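Long-range contact in YusO protein (Bacillus subtilis, PDB 1S3J), which is a homodimeric repressor that binds directly to the promoter region of the multidrug resistance operon mdtRP and represses its expression: residues Leu40-Val54 with Val92-Glu106. Numbering follows the deposited sequence.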
ATOM      1  N   LEU A  40      -7.346   8.715   8.818  1.00 33.22           N
ATOM      2  CA  LEU A  40      -7.493   9.503   7.587  1.00 33.37           C
ATOM      3  C   LEU A  40      -8.669   8.941   6.796  1.00 33.59           C
ATOM      4  O   LEU A  40      -9.475   9.701   6.265  1.00 33.59           O
ATOM      5  CB  LEU A  40      -6.214   9.514   6.734  1.00 33.20           C
ATOM      6  CG  LEU A  40      -6.362  10.285   5.395  1.00 34.94           C
ATOM      7  CD1 LEU A  40      -6.543  11.785   5.667  1.00 36.10           C
ATOM      8  CD2 LEU A  40      -5.213  10.035   4.404  1.00 33.40           C
ATOM      9  N   PHE A  41      -8.789   7.619   6.768  1.00 33.29           N
ATOM     10  CA  PHE A  41      -9.893   6.987   6.090  1.00 34.42           C
ATOM     11  C   PHE A  41     -11.248   7.399   6.692  1.00 34.07           C
ATOM     12  O   PHE A  41     -12.231   7.568   5.961  1.00 34.68           O
ATOM     13  CB  PHE A  41      -9.746   5.459   6.087  1.00 34.81           C
ATOM     14  CG  PHE A  41     -10.835   4.749   5.294  1.00 36.62           C
ATOM     15  CD1 PHE A  41     -10.607   4.318   3.994  1.00 39.27           C
ATOM     16  CD2 PHE A  41     -12.092   4.532   5.854  1.00 37.62           C
ATOM     17  CE1 PHE A  41     -11.628   3.678   3.253  1.00 40.04           C
ATOM     18  CE2 PHE A  41     -13.098   3.901   5.148  1.00 38.48           C
ATOM     19  CZ  PHE A  41     -12.870   3.468   3.838  1.00 40.78           C
ATOM     20  N   VAL A  42     -11.303   7.546   8.012  1.00 33.74           N
ATOM     21  CA  VAL A  42     -12.538   7.915   8.684  1.00 33.08           C
ATOM     22  C   VAL A  42     -12.885   9.362   8.352  1.00 33.04           C
ATOM     23  O   VAL A  42     -14.030   9.674   8.035  1.00 32.11           O
ATOM     24  CB  VAL A  42     -12.441   7.750  10.203  1.00 32.92           C
ATOM     25  CG1 VAL A  42     -13.714   8.242  10.860  1.00 33.00           C
ATOM     26  CG2 VAL A  42     -12.190   6.276  10.582  1.00 33.27           C
ATOM     27  N   LEU A  43     -11.886  10.226   8.415  1.00 33.20           N
ATOM     28  CA  LEU A  43     -12.064  11.627   8.123  1.00 34.22           C
ATOM     29  C   LEU A  43     -12.586  11.837   6.707  1.00 34.87           C
ATOM     30  O   LEU A  43     -13.477  12.648   6.517  1.00 35.46           O
ATOM     31  CB  LEU A  43     -10.768  12.411   8.350  1.00 34.19           C
ATOM     32  CG  LEU A  43     -10.314  12.561   9.802  1.00 34.51           C
ATOM     33  CD1 LEU A  43      -9.072  13.482   9.899  1.00 33.78           C
ATOM     34  CD2 LEU A  43     -11.448  13.054  10.728  1.00 34.63           C
ATOM     35  N   ALA A  44     -12.066  11.079   5.749  1.00 35.49           N
ATOM     36  CA  ALA A  44     -12.452  11.187   4.335  1.00 36.07           C
ATOM     37  C   ALA A  44     -13.868  10.672   4.075  1.00 36.35           C
ATOM     38  O   ALA A  44     -14.635  11.307   3.362  1.00 35.88           O
ATOM     39  CB  ALA A  44     -11.440  10.436   3.437  1.00 35.97           C
ATOM     40  N   SER A  45     -14.205   9.520   4.651  1.00 37.12           N
ATOM     41  CA  SER A  45     -15.580   9.023   4.658  1.00 38.18           C
ATOM     42  C   SER A  45     -16.594  10.016   5.257  1.00 38.65           C
ATOM     43  O   SER A  45     -17.738  10.046   4.837  1.00 39.19           O
ATOM     44  CB  SER A  45     -15.684   7.705   5.421  1.00 38.24           C
ATOM     45  OG  SER A  45     -14.780   6.763   4.878  1.00 40.11           O
ATOM     46  N   LEU A  46     -16.182  10.804   6.235  1.00 39.17           N
ATOM     47  CA  LEU A  46     -17.082  11.762   6.867  1.00 40.01           C
ATOM     48  C   LEU A  46     -17.185  13.077   6.078  1.00 41.18           C
ATOM     49  O   LEU A  46     -18.242  13.690   6.071  1.00 41.23           O
ATOM     50  CB  LEU A  46     -16.676  12.028   8.328  1.00 39.20           C
ATOM     51  CG  LEU A  46     -16.780  10.832   9.291  1.00 38.93           C
ATOM     52  CD1 LEU A  46     -16.439  11.310  10.706  1.00 40.30           C
ATOM     53  CD2 LEU A  46     -18.157  10.167   9.244  1.00 37.65           C
ATOM     54  N   LYS A  47     -16.107  13.506   5.425  1.00 42.21           N
ATOM     55  CA  LYS A  47     -16.179  14.655   4.518  1.00 43.51           C
ATOM     56  C   LYS A  47     -17.122  14.353   3.339  1.00 44.44           C
ATOM     57  O   LYS A  47     -17.941  15.182   2.961  1.00 44.48           O
ATOM     58  CB  LYS A  47     -14.779  15.059   4.005  1.00 43.62           C
ATOM     59  CG  LYS A  47     -14.730  16.345   3.160  1.00 43.52           C
ATOM     60  CD  LYS A  47     -15.388  17.517   3.890  1.00 44.69           C
ATOM     61  CE  LYS A  47     -15.314  18.828   3.107  1.00 44.97           C
ATOM     62  NZ  LYS A  47     -14.028  19.513   3.371  1.00 44.77           N
ATOM     63  N   LYS A  48     -17.022  13.148   2.796  1.00 45.78           N
ATOM     64  CA  LYS A  48     -17.837  12.734   1.664  1.00 46.90           C
ATOM     65  C   LYS A  48     -19.314  12.553   2.045  1.00 47.35           C
ATOM     66  O   LYS A  48     -20.195  13.139   1.412  1.00 47.74           O
ATOM     67  CB  LYS A  48     -17.266  11.446   1.041  1.00 47.31           C
ATOM     68  CG  LYS A  48     -18.168  10.796  -0.017  1.00 49.28           C
ATOM     69  CD  LYS A  48     -17.401   9.992  -1.072  1.00 52.18           C
ATOM     70  CE  LYS A  48     -17.268  10.773  -2.390  1.00 53.67           C
ATOM     71  NZ  LYS A  48     -16.184  10.233  -3.290  1.00 55.06           N
ATOM     72  N   HIS A  49     -19.587  11.764   3.079  1.00 47.37           N
ATOM     73  CA  HIS A  49     -20.960  11.391   3.410  1.00 47.38           C
ATOM     74  C   HIS A  49     -21.654  12.278   4.447  1.00 46.84           C
ATOM     75  O   HIS A  49     -22.836  12.088   4.719  1.00 46.65           O
ATOM     76  CB  HIS A  49     -21.004   9.932   3.865  1.00 47.95           C
ATOM     77  CG  HIS A  49     -20.829   8.957   2.746  1.00 50.06           C
ATOM     78  ND1 HIS A  49     -19.603   8.691   2.177  1.00 52.90           N
ATOM     79  CD2 HIS A  49     -21.727   8.193   2.079  1.00 53.07           C
ATOM     80  CE1 HIS A  49     -19.752   7.806   1.203  1.00 53.51           C
ATOM     81  NE2 HIS A  49     -21.031   7.483   1.127  1.00 54.21           N
ATOM     82  N   GLY A  50     -20.935  13.239   5.017  1.00 46.25           N
ATOM     83  CA  GLY A  50     -21.456  14.085   6.084  1.00 46.17           C
ATOM     84  C   GLY A  50     -21.547  13.409   7.451  1.00 46.02           C
ATOM     85  O   GLY A  50     -20.896  13.813   8.425  1.00 46.08           O
ATOM     86  N   SER A  51     -22.392  12.392   7.524  1.00 45.54           N
ATOM     87  CA  SER A  51     -22.557  11.592   8.719  1.00 45.60           C
ATOM     88  C   SER A  51     -22.589  10.111   8.362  1.00 44.82           C
ATOM     89  O   SER A  51     -23.134   9.730   7.323  1.00 45.30           O
ATOM     90  CB  SER A  51     -23.866  11.977   9.409  1.00 45.81           C
ATOM     91  OG  SER A  51     -24.007  11.284  10.626  1.00 47.12           O
ATOM     92  N   LEU A  52     -22.007   9.280   9.223  1.00 43.76           N
ATOM     93  CA  LEU A  52     -22.114   7.828   9.087  1.00 43.08           C
ATOM     94  C   LEU A  52     -22.268   7.161  10.445  1.00 42.58           C
ATOM     95  O   LEU A  52     -21.725   7.626  11.432  1.00 42.39           O
ATOM     96  CB  LEU A  52     -20.880   7.261   8.386  1.00 42.97           C
ATOM     97  CG  LEU A  52     -20.688   7.638   6.910  1.00 43.23           C
ATOM     98  CD1 LEU A  52     -19.339   7.176   6.394  1.00 42.31           C
ATOM     99  CD2 LEU A  52     -21.805   7.067   6.045  1.00 43.52           C
ATOM    100  N   LYS A  53     -23.005   6.057  10.484  1.00 42.45           N
ATOM    101  CA  LYS A  53     -23.073   5.229  11.668  1.00 42.65           C
ATOM    102  C   LYS A  53     -21.705   4.575  11.905  1.00 41.80           C
ATOM    103  O   LYS A  53     -20.912   4.430  10.971  1.00 41.60           O
ATOM    104  CB  LYS A  53     -24.164   4.164  11.519  1.00 43.23           C
ATOM    105  CG  LYS A  53     -25.565   4.721  11.182  1.00 44.25           C
ATOM    106  CD  LYS A  53     -26.441   3.589  10.664  1.00 45.84           C
ATOM    107  CE  LYS A  53     -27.905   3.916  10.716  1.00 47.26           C
ATOM    108  NZ  LYS A  53     -28.660   2.912   9.896  1.00 48.91           N
ATOM    109  N   VAL A  54     -21.421   4.219  13.153  1.00 40.84           N
ATOM    110  CA  VAL A  54     -20.208   3.485  13.473  1.00 40.47           C
ATOM    111  C   VAL A  54     -20.197   2.160  12.720  1.00 40.20           C
ATOM    112  O   VAL A  54     -19.152   1.750  12.219  1.00 40.25           O
ATOM    113  CB  VAL A  54     -20.056   3.197  14.981  1.00 40.17           C
ATOM    114  CG1 VAL A  54     -18.960   2.140  15.217  1.00 39.85           C
ATOM    115  CG2 VAL A  54     -19.713   4.454  15.706  1.00 39.96           C
ATOM    116  N   VAL A  92     -27.801   3.878  18.523  1.00 42.00           N
ATOM    117  CA  VAL A  92     -26.712   3.803  17.556  1.00 42.00           C
ATOM    118  C   VAL A  92     -26.043   5.174  17.411  1.00 41.40           C
ATOM    119  O   VAL A  92     -26.693   6.223  17.499  1.00 40.82           O
ATOM    120  CB  VAL A  92     -27.093   3.124  16.178  1.00 42.28           C
ATOM    121  CG1 VAL A  92     -28.316   2.198  16.300  1.00 42.79           C
ATOM    122  CG2 VAL A  92     -27.290   4.120  15.075  1.00 43.73           C
ATOM    123  N   ILE A  93     -24.724   5.134  17.211  1.00 40.32           N
ATOM    124  CA  ILE A  93     -23.872   6.320  17.257  1.00 39.65           C
ATOM    125  C   ILE A  93     -23.580   6.792  15.827  1.00 38.62           C
ATOM    126  O   ILE A  93     -23.145   6.004  15.000  1.00 37.33           O
ATOM    127  CB  ILE A  93     -22.554   5.967  18.003  1.00 39.61           C
ATOM    128  CG1 ILE A  93     -22.844   5.374  19.401  1.00 41.21           C
ATOM    129  CG2 ILE A  93     -21.627   7.153  18.070  1.00 39.39           C
ATOM    130  CD1 ILE A  93     -23.689   6.235  20.322  1.00 43.32           C
ATOM    131  N   ASP A  94     -23.854   8.065  15.532  1.00 38.23           N
ATOM    132  CA  ASP A  94     -23.365   8.705  14.301  1.00 37.60           C
ATOM    133  C   ASP A  94     -22.071   9.438  14.567  1.00 36.90           C
ATOM    134  O   ASP A  94     -21.929  10.092  15.606  1.00 36.21           O
ATOM    135  CB  ASP A  94     -24.323   9.755  13.768  1.00 37.90           C
ATOM    136  CG  ASP A  94     -25.633   9.188  13.315  1.00 39.40           C
ATOM    137  OD1 ASP A  94     -25.695   7.989  12.969  1.00 41.92           O
ATOM    138  OD2 ASP A  94     -26.659   9.900  13.265  1.00 40.05           O
ATOM    139  N   LEU A  95     -21.153   9.369  13.603  1.00 36.06           N
ATOM    140  CA  LEU A  95     -19.986  10.241  13.581  1.00 36.01           C
ATOM    141  C   LEU A  95     -20.141  11.385  12.583  1.00 35.41           C
ATOM    142  O   LEU A  95     -20.808  11.247  11.570  1.00 35.51           O
ATOM    143  CB  LEU A  95     -18.722   9.442  13.246  1.00 35.94           C
ATOM    144  CG  LEU A  95     -18.434   8.281  14.194  1.00 36.72           C
ATOM    145  CD1 LEU A  95     -17.220   7.486  13.744  1.00 36.12           C
ATOM    146  CD2 LEU A  95     -18.261   8.804  15.614  1.00 37.31           C
ATOM    147  N   SER A  96     -19.488  12.503  12.868  1.00 35.24           N
ATOM    148  CA  SER A  96     -19.382  13.596  11.916  1.00 35.74           C
ATOM    149  C   SER A  96     -18.117  14.410  12.158  1.00 35.80           C
ATOM    150  O   SER A  96     -17.480  14.308  13.220  1.00 35.53           O
ATOM    151  CB  SER A  96     -20.639  14.475  11.982  1.00 36.09           C
ATOM    152  OG  SER A  96     -20.869  14.909  13.313  1.00 37.90           O
ATOM    153  N   LEU A  97     -17.719  15.210  11.176  1.00 36.38           N
ATOM    154  CA  LEU A  97     -16.548  16.091  11.364  1.00 36.94           C
ATOM    155  C   LEU A  97     -16.884  17.289  12.210  1.00 37.83           C
ATOM    156  O   LEU A  97     -17.952  17.850  12.076  1.00 37.88           O
ATOM    157  CB  LEU A  97     -16.031  16.606  10.028  1.00 36.75           C
ATOM    158  CG  LEU A  97     -15.602  15.564   9.008  1.00 36.23           C
ATOM    159  CD1 LEU A  97     -15.347  16.259   7.703  1.00 36.71           C
ATOM    160  CD2 LEU A  97     -14.355  14.839   9.496  1.00 35.63           C
ATOM    161  N   THR A  98     -15.955  17.696  13.070  1.00 39.51           N
ATOM    162  CA  THR A  98     -15.977  19.033  13.655  1.00 39.83           C
ATOM    163  C   THR A  98     -15.349  20.000  12.643  1.00 40.91           C
ATOM    164  O   THR A  98     -14.837  19.565  11.591  1.00 40.37           O
ATOM    165  CB  THR A  98     -15.175  19.069  14.955  1.00 40.18           C
ATOM    166  OG1 THR A  98     -13.818  18.680  14.703  1.00 39.68           O
ATOM    167  CG2 THR A  98     -15.683  18.037  15.978  1.00 40.09           C
ATOM    168  N   ASP A  99     -15.396  21.298  12.961  1.00 41.83           N
ATOM    169  CA  ASP A  99     -14.726  22.336  12.173  1.00 42.94           C
ATOM    170  C   ASP A  99     -13.241  22.004  12.116  1.00 43.19           C
ATOM    171  O   ASP A  99     -12.625  22.095  11.062  1.00 42.64           O
ATOM    172  CB  ASP A  99     -14.865  23.751  12.796  1.00 43.24           C
ATOM    173  CG  ASP A  99     -16.236  24.429  12.531  1.00 44.85           C
ATOM    174  OD1 ASP A  99     -17.077  23.882  11.781  1.00 47.37           O
ATOM    175  OD2 ASP A  99     -16.545  25.541  13.045  1.00 44.84           O
ATOM    176  N   GLU A 100     -12.678  21.629  13.265  1.00 43.95           N
ATOM    177  CA  GLU A 100     -11.238  21.409  13.393  1.00 44.93           C
ATOM    178  C   GLU A 100     -10.801  20.170  12.628  1.00 45.11           C
ATOM    179  O   GLU A 100      -9.672  20.103  12.148  1.00 45.26           O
ATOM    180  CB  GLU A 100     -10.817  21.284  14.862  1.00 45.24           C
ATOM    181  CG  GLU A 100     -10.815  22.598  15.625  1.00 47.24           C
ATOM    182  CD  GLU A 100     -12.068  22.807  16.478  1.00 50.60           C
ATOM    183  OE1 GLU A 100     -11.953  23.527  17.503  1.00 52.55           O
ATOM    184  OE2 GLU A 100     -13.160  22.260  16.141  1.00 50.48           O
ATOM    185  N   GLY A 101     -11.708  19.202  12.519  1.00 45.37           N
ATOM    186  CA  GLY A 101     -11.453  17.964  11.809  1.00 45.61           C
ATOM    187  C   GLY A 101     -11.492  18.149  10.308  1.00 45.69           C
ATOM    188  O   GLY A 101     -10.709  17.534   9.602  1.00 45.23           O
ATOM    189  N   ASP A 102     -12.418  18.981   9.833  1.00 45.93           N
ATOM    190  CA  ASP A 102     -12.484  19.376   8.427  1.00 46.27           C
ATOM    191  C   ASP A 102     -11.168  20.036   8.021  1.00 45.82           C
ATOM    192  O   ASP A 102     -10.582  19.703   6.997  1.00 45.90           O
ATOM    193  CB  ASP A 102     -13.646  20.354   8.213  1.00 46.81           C
ATOM    194  CG  ASP A 102     -13.891  20.661   6.761  1.00 48.02           C
ATOM    195  OD1 ASP A 102     -14.453  19.794   6.051  1.00 50.31           O
ATOM    196  OD2 ASP A 102     -13.556  21.747   6.245  1.00 50.14           O
ATOM    197  N   ILE A 103     -10.697  20.948   8.853  1.00 45.21           N
ATOM    198  CA  ILE A 103      -9.442  21.643   8.609  1.00 45.03           C
ATOM    199  C   ILE A 103      -8.262  20.660   8.615  1.00 44.73           C
ATOM    200  O   ILE A 103      -7.347  20.792   7.826  1.00 44.39           O
ATOM    201  CB  ILE A 103      -9.243  22.747   9.666  1.00 45.05           C
ATOM    202  CG1 ILE A 103     -10.275  23.863   9.471  1.00 45.82           C
ATOM    203  CG2 ILE A 103      -7.834  23.320   9.610  1.00 44.86           C
ATOM    204  CD1 ILE A 103     -10.506  24.702  10.727  1.00 47.09           C
ATOM    205  N   LYS A 104      -8.302  19.671   9.501  1.00 44.34           N
ATOM    206  CA  LYS A 104      -7.208  18.715   9.621  1.00 43.99           C
ATOM    207  C   LYS A 104      -7.198  17.761   8.432  1.00 43.46           C
ATOM    208  O   LYS A 104      -6.120  17.423   7.929  1.00 42.37           O
ATOM    209  CB  LYS A 104      -7.290  17.923  10.931  1.00 43.99           C
ATOM    210  CG  LYS A 104      -5.972  17.288  11.367  1.00 45.39           C
ATOM    211  CD  LYS A 104      -4.873  18.330  11.494  1.00 46.34           C
ATOM    212  CE  LYS A 104      -3.699  17.815  12.239  1.00 47.29           C
ATOM    213  NZ  LYS A 104      -2.824  18.923  12.680  1.00 48.90           N
ATOM    214  N   PHE A 105      -8.386  17.360   7.971  1.00 42.83           N
ATOM    215  CA  PHE A 105      -8.494  16.496   6.797  1.00 42.90           C
ATOM    216  C   PHE A 105      -7.977  17.212   5.551  1.00 43.71           C
ATOM    217  O   PHE A 105      -7.444  16.565   4.635  1.00 43.12           O
ATOM    218  CB  PHE A 105      -9.931  16.033   6.558  1.00 42.43           C
ATOM    219  CG  PHE A 105     -10.113  15.277   5.276  1.00 41.38           C
ATOM    220  CD1 PHE A 105      -9.604  13.987   5.139  1.00 42.24           C
ATOM    221  CD2 PHE A 105     -10.737  15.864   4.193  1.00 41.34           C
ATOM    222  CE1 PHE A 105      -9.754  13.289   3.946  1.00 42.15           C
ATOM    223  CE2 PHE A 105     -10.889  15.172   2.991  1.00 41.70           C
ATOM    224  CZ  PHE A 105     -10.408  13.888   2.870  1.00 42.19           C
ATOM    225  N   GLU A 106      -8.120  18.541   5.533  1.00 44.41           N
ATOM    226  CA  GLU A 106      -7.748  19.351   4.370  1.00 45.16           C
ATOM    227  C   GLU A 106      -6.244  19.579   4.326  1.00 44.67           C
ATOM    228  O   GLU A 106      -5.645  19.563   3.258  1.00 43.81           O
ATOM    229  CB  GLU A 106      -8.497  20.686   4.379  1.00 45.87           C
ATOM    230  CG  GLU A 106      -9.007  21.138   3.023  1.00 47.64           C
ATOM    231  CD  GLU A 106      -9.995  20.172   2.396  1.00 51.59           C
ATOM    232  OE1 GLU A 106     -11.048  19.901   3.018  1.00 53.17           O
ATOM    233  OE2 GLU A 106      -9.721  19.692   1.264  1.00 54.11           O
TER
HETATM  234  O   HOH W   1     -19.313  15.677   8.719  1.00 32.59           O
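Lys47 NZ is gripped by two carboxylates one helical turn apart: it donates to Asp102 OD1 at 2.7 Å, on the syn side and 24° out of the carboxylate plane, and forms a second salt bridge with Glu106 OE1 at 3.0 Å. The lysine chain is bent at chi2 and again at chi4, which brings the amine round to both acids. On the way, Lys47 CB and CG pass obliquely by the CE2 corner of the Phe105 ring. That ring is a knob in a hole formed by Leu40, Leu43, Ala44 and Lys47; Leu43 O lies over one face, and Ala44 CB comes to 3.4 Å from Phe105 CE1. Leu97 continues the apolar seam, its CD2 against Leu43 CD2 (3.6 Å) and its CD1 against the Lys47 backbone. Leu46 sets CB on Leu97 CG and reaches with CD1 to Leu95 CB.

Beyond the helix, Gly50 turns with positive phi into strand 51-53, antiparallel to 93-97. Leu52 and Leu95 form a hydrogen-bonded pair, with a nearly straight Leu95 N to Leu52 O bond (2.8 Å, 170°) and a longer return bond. Val54 N extends the pairing to Ile93 O at 3.1 Å. A water links Gly50 O to Leu97 N where the strands part. Ile57 of helix 54-61 also packs on Leu95, while Asn86 holds Asp94 OD1.

The helical segment 40-49 thus runs almost perpendicular to strand 93-97 (87°) and is joined to helix 99-120, the short outer strand closing one edge of the three-stranded sheet: the winged helix-turn-helix core of the MarR family.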